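Local coordinates for anti-restriction endonuclease (Enterobacteria phage T4, PDB 3WX4), which mimics DNA, inhibits the host McrA endonuclease that cuts modified cytosines and blocks DNA binding by the bacterial histone-like protein H-NS, at residues V8-F13 with G50-L55; L42-F47 with M79-D84; E19-Y22 with N27-H30; V63-A66 with N70-D73. All blocks are in the same frame, centred on the assembly; numbering follows the deposited sequence.

Contact 1: V8-F13 with G50-L55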
loop_
_atom_site.group_PDB
_atom_site.type_symbol
_atom_site.label_atom_id
_atom_site.label_comp_id
_atom_site.label_asym_id
_atom_site.label_seq_id
_atom_site.Cartn_x
_atom_site.Cartn_y
_atom_site.Cartn_z
ATOM N N VAL A 8 -5.871 -9.228 -7.922
ATOM C CA VAL A 8 -5.493 -9.419 -6.520
ATOM C C VAL A 8 -6.790 -9.127 -5.727
ATOM O O VAL A 8 -7.719 -8.532 -6.250
ATOM C CB VAL A 8 -4.313 -8.462 -6.150
ATOM C CG1 VAL A 8 -4.659 -7.037 -6.500
ATOM C CG2 VAL A 8 -3.942 -8.595 -4.687
ATOM N N VAL A 9 -6.870 -9.539 -4.478
ATOM C CA VAL A 9 -8.097 -9.305 -3.747
ATOM C C VAL A 9 -8.138 -8.003 -2.959
ATOM O O VAL A 9 -7.164 -7.642 -2.309
ATOM C CB VAL A 9 -8.358 -10.479 -2.780
ATOM C CG1 VAL A 9 -9.694 -10.278 -2.056
ATOM C CG2 VAL A 9 -8.389 -11.814 -3.594
ATOM N N GLN A 10 -9.263 -7.296 -3.027
ATOM C CA GLN A 10 -9.462 -6.071 -2.226
ATOM C C GLN A 10 -10.599 -6.454 -1.259
ATOM O O GLN A 10 -11.677 -6.830 -1.716
ATOM C CB GLN A 10 -9.915 -4.892 -3.100
ATOM C CG GLN A 10 -10.495 -3.724 -2.275
ATOM C CD GLN A 10 -10.872 -2.491 -3.127
ATOM O OE1 GLN A 10 -11.925 -1.852 -2.903
ATOM N NE2 GLN A 10 -10.012 -2.138 -4.076
ATOM N N TYR A 11 -10.380 -6.377 0.055
ATOM C CA TYR A 11 -11.402 -6.775 1.009
ATOM C C TYR A 11 -12.186 -5.566 1.515
ATOM O O TYR A 11 -11.646 -4.465 1.523
ATOM C CB TYR A 11 -10.756 -7.426 2.233
ATOM C CG TYR A 11 -10.025 -8.695 1.912
ATOM C CD1 TYR A 11 -10.703 -9.901 1.878
ATOM C CD2 TYR A 11 -8.678 -8.680 1.542
ATOM C CE1 TYR A 11 -10.060 -11.086 1.467
ATOM C CE2 TYR A 11 -8.033 -9.862 1.132
ATOM C CZ TYR A 11 -8.751 -11.055 1.096
ATOM O OH TYR A 11 -8.186 -12.231 0.616
ATOM N N THR A 12 -13.439 -5.798 1.923
ATOM C CA THR A 12 -14.248 -4.755 2.545
ATOM C C THR A 12 -14.333 -5.222 3.982
ATOM O O THR A 12 -14.893 -6.291 4.286
ATOM C CB THR A 12 -15.637 -4.666 1.947
ATOM O OG1 THR A 12 -15.526 -4.199 0.617
ATOM C CG2 THR A 12 -16.487 -3.695 2.735
ATOM N N PHE A 13 -13.725 -4.457 4.866
ATOM C CA PHE A 13 -13.703 -4.790 6.272
ATOM C C PHE A 13 -14.655 -3.830 6.985
ATOM O O PHE A 13 -14.473 -2.619 6.885
ATOM C CB PHE A 13 -12.271 -4.599 6.797
ATOM C CG PHE A 13 -12.085 -5.036 8.210
ATOM C CD1 PHE A 13 -11.460 -4.200 9.134
ATOM C CD2 PHE A 13 -12.520 -6.301 8.629
ATOM C CE1 PHE A 13 -11.263 -4.592 10.453
ATOM C CE2 PHE A 13 -12.334 -6.730 9.946
ATOM C CZ PHE A 13 -11.698 -5.875 10.882
ATOM N N GLY A 50 -8.374 2.232 3.168
ATOM C CA GLY A 50 -8.964 3.538 2.896
ATOM C C GLY A 50 -10.466 3.460 3.117
ATOM O O GLY A 50 -11.081 2.377 3.184
ATOM N N THR A 51 -11.081 4.638 3.243
ATOM C CA THR A 51 -12.529 4.681 3.415
ATOM C C THR A 51 -13.115 4.668 2.006
ATOM O O THR A 51 -12.412 4.850 1.004
ATOM C CB THR A 51 -12.936 6.035 4.079
ATOM O OG1 THR A 51 -12.313 7.085 3.337
ATOM C CG2 THR A 51 -12.388 6.101 5.465
ATOM N N TYR A 52 -14.422 4.445 1.950
ATOM C CA TYR A 52 -15.185 4.485 0.703
ATOM C C TYR A 52 -15.866 5.875 0.616
ATOM O O TYR A 52 -16.087 6.498 1.639
ATOM C CB TYR A 52 -16.286 3.460 0.741
ATOM C CG TYR A 52 -15.768 2.065 0.555
ATOM C CD1 TYR A 52 -15.472 1.563 -0.727
ATOM C CD2 TYR A 52 -15.560 1.253 1.643
ATOM C CE1 TYR A 52 -14.970 0.242 -0.896
ATOM C CE2 TYR A 52 -15.073 -0.052 1.483
ATOM C CZ TYR A 52 -14.787 -0.542 0.229
ATOM O OH TYR A 52 -14.347 -1.838 0.114
ATOM N N LYS A 53 -16.233 6.302 -0.592
ATOM C CA LYS A 53 -16.896 7.591 -0.783
ATOM C C LYS A 53 -18.369 7.528 -0.331
ATOM O O LYS A 53 -18.937 8.517 0.179
ATOM C CB LYS A 53 -16.818 7.982 -2.272
ATOM C CG LYS A 53 -15.389 8.404 -2.729
ATOM C CD LYS A 53 -15.307 8.345 -4.288
ATOM C CE LYS A 53 -13.902 8.620 -4.831
ATOM N NZ LYS A 53 -13.502 10.053 -4.535
ATOM N N ASP A 54 -18.993 6.380 -0.531
ATOM C CA ASP A 54 -20.376 6.228 -0.089
ATOM C C ASP A 54 -20.494 6.381 1.418
ATOM O O ASP A 54 -19.895 5.602 2.222
ATOM C CB ASP A 54 -20.946 4.835 -0.433
ATOM C CG ASP A 54 -21.198 4.624 -1.927
ATOM O OD1 ASP A 54 -21.323 5.614 -2.664
ATOM O OD2 ASP A 54 -21.285 3.439 -2.376
ATOM N N LEU A 55 -21.339 7.307 1.851
ATOM C CA LEU A 55 -21.535 7.454 3.280
ATOM C C LEU A 55 -22.322 6.229 3.754
ATOM O O LEU A 55 -22.278 5.891 4.914
ATOM C CB LEU A 55 -22.349 8.719 3.584
ATOM C CG LEU A 55 -21.518 9.999 3.379
ATOM C CD1 LEU A 55 -22.407 11.229 3.627
ATOM C CD2 LEU A 55 -20.379 10.003 4.341
#
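Tyr52 reaches across to strand 2-14 and meets Thr12 with its hydroxyl. Tyr52 OH and Thr12 OG1 lie 2.7 Å apart and share a hydrogen bond. Either hydroxyl could be the donor. Tyr52 buries the most surface here, and nearly all of its touching is done by the far end of the ring. Thr12 adds a little carbon packing, with CG2 4.1 Å from Tyr52 CE2. The first torsion of Thr12 (chi1 -68°) sets OG1 beside the backbone N and CG2 beside the carbonyl carbon, and both branches reach the phenol end. Gln10 is the third partner. Its extended chain comes from the direction opposite to Tyr52, and Gln10 OE1 stops 3.9 Å from Tyr52 OH. That is too long for a bond, and the amide and ring planes stand 45° apart. The backbones stay well separated: the nearest CA atoms, those of Thr12 and Tyr52, are 9.5 Å apart. The contact is a single side-chain bridge from the loop just after strand 47-51 to strand 2-14. Within this chain these two strands are the outer ones of a three-stranded antiparallel sheet. The central strand 60-65 runs between them, and Gln10 and Tyr52 both pack on its Tyr62. Helix 71-84 packs against Tyr11 and Phe13. Strand 2-14 also pairs antiparallel with a strand of the second subunit, which carries the sheet across the dimer interface.

Contact 2: L42-F47 with M79-D84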
loop_
_atom_site.group_PDB
_atom_site.type_symbol
_atom_site.label_atom_id
_atom_site.label_comp_id
_atom_site.label_asym_id
_atom_site.label_seq_id
_atom_site.Cartn_x
_atom_site.Cartn_y
_atom_site.Cartn_z
ATOM N N LEU A 42 1.448 5.003 7.844
ATOM C CA LEU A 42 2.786 5.430 8.202
ATOM C C LEU A 42 3.583 4.323 8.870
ATOM O O LEU A 42 4.785 4.206 8.652
ATOM C CB LEU A 42 2.743 6.688 9.091
ATOM C CG LEU A 42 2.382 8.000 8.359
ATOM C CD1 LEU A 42 2.258 9.162 9.351
ATOM C CD2 LEU A 42 3.463 8.355 7.303
ATOM N N GLU A 43 2.895 3.466 9.610
ATOM C CA GLU A 43 3.541 2.393 10.373
ATOM C C GLU A 43 3.483 1.007 9.809
ATOM O O GLU A 43 3.930 0.050 10.444
ATOM C CB GLU A 43 2.940 2.416 11.756
ATOM C CG GLU A 43 2.739 3.854 12.111
ATOM C CD GLU A 43 3.156 4.177 13.492
ATOM O OE1 GLU A 43 2.284 4.038 14.393
ATOM O OE2 GLU A 43 4.360 4.546 13.661
ATOM N N ASN A 44 2.934 0.873 8.614
ATOM C CA ASN A 44 2.822 -0.448 8.051
ATOM C C ASN A 44 3.031 -0.316 6.587
ATOM O O ASN A 44 2.387 0.520 5.937
ATOM C CB ASN A 44 1.430 -1.007 8.324
ATOM C CG ASN A 44 1.167 -1.178 9.790
ATOM O OD1 ASN A 44 1.524 -2.217 10.380
ATOM N ND2 ASN A 44 0.560 -0.156 10.412
ATOM N N ASN A 45 3.897 -1.158 6.031
ATOM C CA ASN A 45 4.182 -1.041 4.620
ATOM C C ASN A 45 3.648 -2.156 3.783
ATOM O O ASN A 45 3.869 -2.139 2.590
ATOM C CB ASN A 45 5.695 -0.954 4.407
ATOM C CG ASN A 45 6.419 -2.130 5.051
ATOM O OD1 ASN A 45 5.933 -3.293 4.989
ATOM N ND2 ASN A 45 7.572 -1.854 5.681
ATOM N N ASP A 46 2.910 -3.083 4.379
ATOM C CA ASP A 46 2.396 -4.252 3.662
ATOM C C ASP A 46 0.885 -4.346 3.355
ATOM O O ASP A 46 0.344 -5.435 3.088
ATOM C CB ASP A 46 2.861 -5.534 4.399
ATOM C CG ASP A 46 2.601 -5.473 5.918
ATOM O OD1 ASP A 46 1.920 -4.512 6.379
ATOM O OD2 ASP A 46 3.066 -6.390 6.657
ATOM N N PHE A 47 0.179 -3.204 3.394
ATOM C CA PHE A 47 -1.225 -3.242 3.026
ATOM C C PHE A 47 -1.704 -1.810 2.785
ATOM O O PHE A 47 -1.077 -0.860 3.250
ATOM C CB PHE A 47 -2.099 -3.931 4.090
ATOM C CG PHE A 47 -2.202 -3.201 5.396
ATOM C CD1 PHE A 47 -3.160 -2.192 5.595
ATOM C CD2 PHE A 47 -1.390 -3.547 6.447
ATOM C CE1 PHE A 47 -3.285 -1.563 6.812
ATOM C CE2 PHE A 47 -1.511 -2.908 7.708
ATOM C CZ PHE A 47 -2.465 -1.905 7.887
ATOM N N MET A 79 -7.439 -3.522 14.071
ATOM C CA MET A 79 -8.189 -3.464 15.318
ATOM C C MET A 79 -7.397 -2.980 16.486
ATOM O O MET A 79 -7.943 -2.308 17.353
ATOM C CB MET A 79 -8.862 -4.798 15.629
ATOM C CG MET A 79 -9.846 -5.206 14.549
ATOM S SD MET A 79 -11.125 -3.820 14.299
ATOM C CE MET A 79 -11.688 -3.638 15.988
ATOM N N ILE A 80 -6.101 -3.296 16.546
ATOM C CA ILE A 80 -5.298 -2.777 17.660
ATOM C C ILE A 80 -5.346 -1.241 17.654
ATOM O O ILE A 80 -5.486 -0.594 18.690
ATOM C CB ILE A 80 -3.808 -3.244 17.552
ATOM C CG1 ILE A 80 -3.695 -4.687 18.071
ATOM C CG2 ILE A 80 -2.905 -2.335 18.373
ATOM C CD1 ILE A 80 -2.450 -5.451 17.557
ATOM N N TYR A 81 -5.182 -0.657 16.474
ATOM C CA TYR A 81 -5.235 0.803 16.359
ATOM C C TYR A 81 -6.626 1.301 16.694
ATOM O O TYR A 81 -6.760 2.289 17.384
ATOM C CB TYR A 81 -4.878 1.236 14.939
ATOM C CG TYR A 81 -3.406 1.167 14.664
ATOM C CD1 TYR A 81 -2.635 2.328 14.623
ATOM C CD2 TYR A 81 -2.790 -0.058 14.382
ATOM C CE1 TYR A 81 -1.269 2.283 14.288
ATOM C CE2 TYR A 81 -1.443 -0.124 14.054
ATOM C CZ TYR A 81 -0.687 1.047 14.002
ATOM O OH TYR A 81 0.631 0.991 13.618
ATOM N N VAL A 82 -7.661 0.613 16.216
ATOM C CA VAL A 82 -9.044 1.044 16.513
ATOM C C VAL A 82 -9.325 1.014 18.023
ATOM O O VAL A 82 -9.829 1.993 18.606
ATOM C CB VAL A 82 -10.112 0.158 15.741
ATOM C CG1 VAL A 82 -11.575 0.471 16.280
ATOM C CG2 VAL A 82 -9.989 0.390 14.243
ATOM N N HIS A 83 -8.960 -0.091 18.687
ATOM C CA HIS A 83 -9.231 -0.183 20.128
ATOM C C HIS A 83 -8.562 0.908 20.903
ATOM O O HIS A 83 -9.043 1.332 21.971
ATOM C CB HIS A 83 -8.794 -1.537 20.680
ATOM C CG HIS A 83 -9.593 -2.668 20.138
ATOM N ND1 HIS A 83 -10.974 -2.658 20.145
ATOM C CD2 HIS A 83 -9.221 -3.835 19.560
ATOM C CE1 HIS A 83 -11.416 -3.775 19.587
ATOM N NE2 HIS A 83 -10.376 -4.504 19.224
ATOM N N ASP A 84 -7.438 1.381 20.390
ATOM C CA ASP A 84 -6.744 2.424 21.106
ATOM C C ASP A 84 -7.559 3.713 21.267
ATOM O O ASP A 84 -7.327 4.452 22.214
ATOM C CB ASP A 84 -5.416 2.738 20.434
ATOM C CG ASP A 84 -4.531 3.602 21.322
ATOM O OD1 ASP A 84 -4.234 3.132 22.453
ATOM O OD2 ASP A 84 -4.159 4.737 20.918
#
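The hydroxyl of Tyr81 meets two neighbouring residues at the end of helix 26-43. Asn44 ND2 donates a weak hydrogen bond to Tyr81 OH at 3.4 Å, with an N-H...O angle of 145°. The amide and the ring approach from opposite directions, and their planes are 69° apart. Glu43 comes closest through its aliphatic part, with Glu43 CB 3.3 Å from Tyr81 OH. Its chain then bends at chi2 (-136°), and the carboxylate swings to the edge of the ring, near the ring plane. Glu43 OE1 lies 3.6 Å from Tyr81 OH, a touch rather than a bond. The contact is small and lies at the surface.

The second shell fixes both partners. Asn44 ND2 also donates to Leu40 O, its stronger polar partner, which ties the amide back to the last turns of helix 26-43. Asn44 packs on Thr77 as well. The Tyr81 ring packs against Leu36 and Leu40 of the same helix. Nearby, Asp46 forms a salt bridge with Lys69.

This is helix-to-helix packing with a polar rim. A tyrosine from helix 71-84 packs against leucines of helix 26-43 and places its hydroxyl at that helix's C-terminal end, where the chain turns toward strand 47-51.

Contact 3: E19-Y22 with N27-H30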
loop_
_atom_site.group_PDB
_atom_site.type_symbol
_atom_site.label_atom_id
_atom_site.label_comp_id
_atom_site.label_asym_id
_atom_site.label_seq_id
_atom_site.Cartn_x
_atom_site.Cartn_y
_atom_site.Cartn_z
ATOM N N GLU A 19 -18.664 2.309 12.545
ATOM C CA GLU A 19 -19.918 2.587 11.846
ATOM C C GLU A 19 -20.914 3.193 12.856
ATOM O O GLU A 19 -21.623 4.155 12.543
ATOM C CB GLU A 19 -20.540 1.317 11.266
ATOM C CG GLU A 19 -21.928 1.546 10.677
ATOM C CD GLU A 19 -22.529 0.281 10.085
ATOM O OE1 GLU A 19 -22.480 -0.755 10.819
ATOM O OE2 GLU A 19 -23.026 0.336 8.933
ATOM N N LYS A 20 -20.978 2.649 14.067
ATOM C CA LYS A 20 -21.878 3.203 15.052
ATOM C C LYS A 20 -21.477 4.625 15.477
ATOM O O LYS A 20 -22.355 5.441 15.786
ATOM C CB LYS A 20 -21.945 2.327 16.298
ATOM C CG LYS A 20 -22.912 1.203 16.152
ATOM C CD LYS A 20 -22.693 0.169 17.251
ATOM C CE LYS A 20 -23.980 -0.629 17.483
ATOM N NZ LYS A 20 -25.104 0.255 18.050
ATOM N N LEU A 21 -20.169 4.890 15.586
ATOM C CA LEU A 21 -19.734 6.239 15.958
ATOM C C LEU A 21 -20.179 7.239 14.873
ATOM O O LEU A 21 -20.634 8.373 15.180
ATOM C CB LEU A 21 -18.206 6.291 16.094
ATOM C CG LEU A 21 -17.696 7.685 16.524
ATOM C CD1 LEU A 21 -18.138 7.951 17.928
ATOM C CD2 LEU A 21 -16.181 7.752 16.408
ATOM N N TYR A 22 -20.044 6.844 13.615
ATOM C CA TYR A 22 -20.454 7.709 12.525
ATOM C C TYR A 22 -21.924 8.104 12.649
ATOM O O TYR A 22 -22.331 9.242 12.310
ATOM C CB TYR A 22 -20.248 7.023 11.171
ATOM C CG TYR A 22 -20.979 7.711 10.032
ATOM C CD1 TYR A 22 -20.448 8.870 9.399
ATOM C CD2 TYR A 22 -22.200 7.251 9.599
ATOM C CE1 TYR A 22 -21.163 9.521 8.372
ATOM C CE2 TYR A 22 -22.916 7.888 8.566
ATOM C CZ TYR A 22 -22.396 9.031 7.957
ATOM O OH TYR A 22 -23.122 9.687 6.950
ATOM N N ASN A 27 -18.779 13.911 12.960
ATOM C CA ASN A 27 -17.558 14.752 12.829
ATOM C C ASN A 27 -16.372 14.114 13.557
ATOM O O ASN A 27 -15.244 14.158 13.066
ATOM C CB ASN A 27 -17.782 16.134 13.418
ATOM C CG ASN A 27 -18.931 16.846 12.759
ATOM O OD1 ASN A 27 -19.034 16.881 11.519
ATOM N ND2 ASN A 27 -19.825 17.419 13.587
ATOM N N LEU A 28 -16.646 13.564 14.725
ATOM C CA LEU A 28 -15.566 12.879 15.465
ATOM C C LEU A 28 -15.158 11.688 14.636
ATOM O O LEU A 28 -13.971 11.397 14.439
ATOM C CB LEU A 28 -16.090 12.450 16.827
ATOM C CG LEU A 28 -15.068 11.717 17.688
ATOM C CD1 LEU A 28 -13.841 12.577 17.868
ATOM C CD2 LEU A 28 -15.711 11.389 19.036
ATOM N N TYR A 29 -16.150 10.995 14.093
ATOM C CA TYR A 29 -15.858 9.844 13.263
ATOM C C TYR A 29 -14.876 10.241 12.136
ATOM O O TYR A 29 -13.883 9.531 11.806
ATOM C CB TYR A 29 -17.143 9.347 12.645
ATOM C CG TYR A 29 -16.885 8.419 11.500
ATOM C CD1 TYR A 29 -16.648 7.044 11.716
ATOM C CD2 TYR A 29 -16.856 8.895 10.217
ATOM C CE1 TYR A 29 -16.386 6.191 10.661
ATOM C CE2 TYR A 29 -16.601 8.065 9.123
ATOM C CZ TYR A 29 -16.359 6.696 9.342
ATOM O OH TYR A 29 -16.099 5.918 8.248
ATOM N N HIS A 30 -15.158 11.363 11.503
ATOM C CA HIS A 30 -14.305 11.780 10.394
ATOM C C HIS A 30 -12.863 12.004 10.824
ATOM O O HIS A 30 -11.916 11.581 10.119
ATOM C CB HIS A 30 -14.862 13.066 9.730
ATOM C CG HIS A 30 -13.957 13.610 8.652
ATOM N ND1 HIS A 30 -14.069 13.244 7.326
ATOM C CD2 HIS A 30 -12.873 14.425 8.727
ATOM C CE1 HIS A 30 -13.094 13.813 6.622
ATOM N NE2 HIS A 30 -12.353 14.534 7.455
#
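One face of the Tyr29 ring is covered by Tyr22, whose CB sits over it in a CH-pi contact. Tyr22 CB is 3.7 Å from the ring centroid and 17° off the ring normal. The Tyr22 ring turns its edge to the same residue, giving a T-shaped (edge-to-face) pair. The centroids are 5.3 Å apart and the planes meet at 74°. At that edge Tyr22 CD1 lies 3.7 Å from Tyr29 CD2. The motif is a pair of consecutive helices, 16-24 and 26-43, joined by a tight turn and packed at their joint.

The backbones come close, with the CA atoms of Tyr22 and Tyr29 5.1 Å apart. Tyr29 has its CG anti to the backbone N (chi1 164°), and this carries the ring across the backbone of Tyr22. Its hydroxyl extends beyond the pair and is bonded to Gly59 N, so the loop before strand 60-65 is tied to the joint. Ala58 of that loop touches both tyrosines.

Leu21 fills the other part of the joint. It points toward helix 26-43, and its CD2 packs against both the backbone of Tyr29 and the side chain of Leu28. Tyr90 of helix 88-91 packs on both leucines. The contacts across the joint are all apolar or aromatic. Leu21 uses a single methyl, with CD2 3.8 Å from Tyr29 CA and 4.3 Å from Leu28 CG.

Contact 4: V63-A66 with N70-D73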
loop_
_atom_site.group_PDB
_atom_site.type_symbol
_atom_site.label_atom_id
_atom_site.label_comp_id
_atom_site.label_asym_id
_atom_site.label_seq_id
_atom_site.Cartn_x
_atom_site.Cartn_y
_atom_site.Cartn_z
ATOM N N VAL A 63 -9.411 -2.953 1.982
ATOM C CA VAL A 63 -8.123 -3.414 2.513
ATOM C C VAL A 63 -7.482 -4.262 1.407
ATOM O O VAL A 63 -8.151 -5.149 0.848
ATOM C CB VAL A 63 -8.316 -4.284 3.767
ATOM C CG1 VAL A 63 -6.982 -4.782 4.264
ATOM C CG2 VAL A 63 -8.948 -3.476 4.879
ATOM N N ILE A 64 -6.250 -3.924 1.037
ATOM C CA ILE A 64 -5.502 -4.643 0.019
ATOM C C ILE A 64 -4.133 -4.999 0.604
ATOM O O ILE A 64 -3.261 -4.132 0.776
ATOM C CB ILE A 64 -5.297 -3.799 -1.256
ATOM C CG1 ILE A 64 -6.653 -3.346 -1.799
ATOM C CG2 ILE A 64 -4.635 -4.666 -2.388
ATOM C CD1 ILE A 64 -6.553 -2.170 -2.780
ATOM N N PRO A 65 -3.933 -6.286 0.937
ATOM C CA PRO A 65 -2.672 -6.780 1.507
ATOM C C PRO A 65 -1.664 -6.956 0.390
ATOM O O PRO A 65 -2.055 -7.216 -0.762
ATOM C CB PRO A 65 -3.089 -8.115 2.142
ATOM C CG PRO A 65 -4.085 -8.624 1.154
ATOM C CD PRO A 65 -4.929 -7.368 0.845
ATOM N N ALA A 66 -0.380 -6.749 0.707
ATOM C CA ALA A 66 0.678 -6.910 -0.312
ATOM C C ALA A 66 0.796 -8.421 -0.567
ATOM O O ALA A 66 0.390 -9.205 0.278
ATOM C CB ALA A 66 2.030 -6.356 0.215
ATOM N N ASN A 70 -0.748 -11.910 5.035
ATOM C CA ASN A 70 -1.942 -12.604 5.512
ATOM C C ASN A 70 -3.048 -11.591 5.859
ATOM O O ASN A 70 -2.885 -10.829 6.795
ATOM C CB ASN A 70 -1.586 -13.376 6.778
ATOM C CG ASN A 70 -2.677 -14.316 7.199
ATOM O OD1 ASN A 70 -3.874 -14.070 6.976
ATOM N ND2 ASN A 70 -2.273 -15.419 7.833
ATOM N N ILE A 71 -4.162 -11.616 5.151
ATOM C CA ILE A 71 -5.230 -10.652 5.435
ATOM C C ILE A 71 -5.616 -10.664 6.908
ATOM O O ILE A 71 -5.757 -9.615 7.516
ATOM C CB ILE A 71 -6.481 -10.909 4.563
ATOM C CG1 ILE A 71 -7.530 -9.786 4.756
ATOM C CG2 ILE A 71 -7.094 -12.219 4.943
ATOM C CD1 ILE A 71 -6.949 -8.399 4.552
ATOM N N ASP A 72 -5.738 -11.842 7.522
ATOM C CA ASP A 72 -6.128 -11.863 8.932
ATOM C C ASP A 72 -5.141 -11.155 9.842
ATOM O O ASP A 72 -5.536 -10.585 10.885
ATOM C CB ASP A 72 -6.403 -13.299 9.370
ATOM C CG ASP A 72 -7.498 -13.924 8.533
ATOM O OD1 ASP A 72 -8.590 -13.309 8.442
ATOM O OD2 ASP A 72 -7.280 -15.004 7.929
ATOM N N ASP A 73 -3.861 -11.156 9.481
ATOM C CA ASP A 73 -2.928 -10.404 10.314
ATOM C C ASP A 73 -3.193 -8.890 10.155
ATOM O O ASP A 73 -3.024 -8.114 11.117
ATOM C CB ASP A 73 -1.470 -10.687 9.945
ATOM C CG ASP A 73 -1.051 -12.135 10.299
ATOM O OD1 ASP A 73 -1.503 -12.635 11.369
ATOM O OD2 ASP A 73 -0.290 -12.737 9.500
#
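Asn70 OD1 accepts a hydrogen bond from Asp72 N at 3.0 Å, and this is the N-cap of helix 71-84. The N-H...O angle is 133°, and the donor is tilted 34° from the carbonyl plane of the amide. The bond satisfies a backbone N-H of the first turn, which has no earlier helical carbonyl to donate to. Asp73 N adds a weak bond to Asn70 O. The cap lies within segment 70-73; contact with strand 60-65 is made by the next residue, Ile71.

Ile71 CD1 does the touching. It comes to 3.6 Å from Val63 CG1 and to 4.3 Å from Pro65 CD. The Ile71 chain leaves its backbone with CG1 anti to N (chi1 -173°) and then turns at chi2, which brings the terminal methyl to the strand. The side chains of Val63 and Ile71 cross at a slant. Val63 and Pro65, two residues apart on the strand, both point toward the helix, while Ile64 between them points away and packs on Ile64 of the second subunit. Pro65 and Ile71 also share Tyr11 of strand 2-14 as a neighbour. Val63 continues inward to Val74 and Ile78, deeper in helix 71-84.

No hydrogen bond crosses between the two segments. The chemistry therefore divides in two. A side-chain amide closes the polar start of the helix on itself, and van der Waals contact of methyl and methylene groups holds that first turn against the sheet.

Contacts 1 and 4 share the three-stranded sheet, with centres about 13 Å apart. Contact 1 links strand 2-14 to the loop after strand 47-51, and contact 4 reaches the central strand 60-65. Tyr11 N and Val63 O join them at 2.7 Å, probably by a hydrogen bond. Contacts 2 and 4 both use helix 71-84, and contact 4 is nested in the loop closed by contact 2. Contact 3 is nested in the loop of contact 1 and shares helix 26-43 with contact 2. Contacts 3 and 4 lie on opposite sides of the chain's centre, about 24 Å apart between centres. The second subunit touches contacts 1, 2 and 4, but not the joint of helices 16-24 and 26-43 at contact 3.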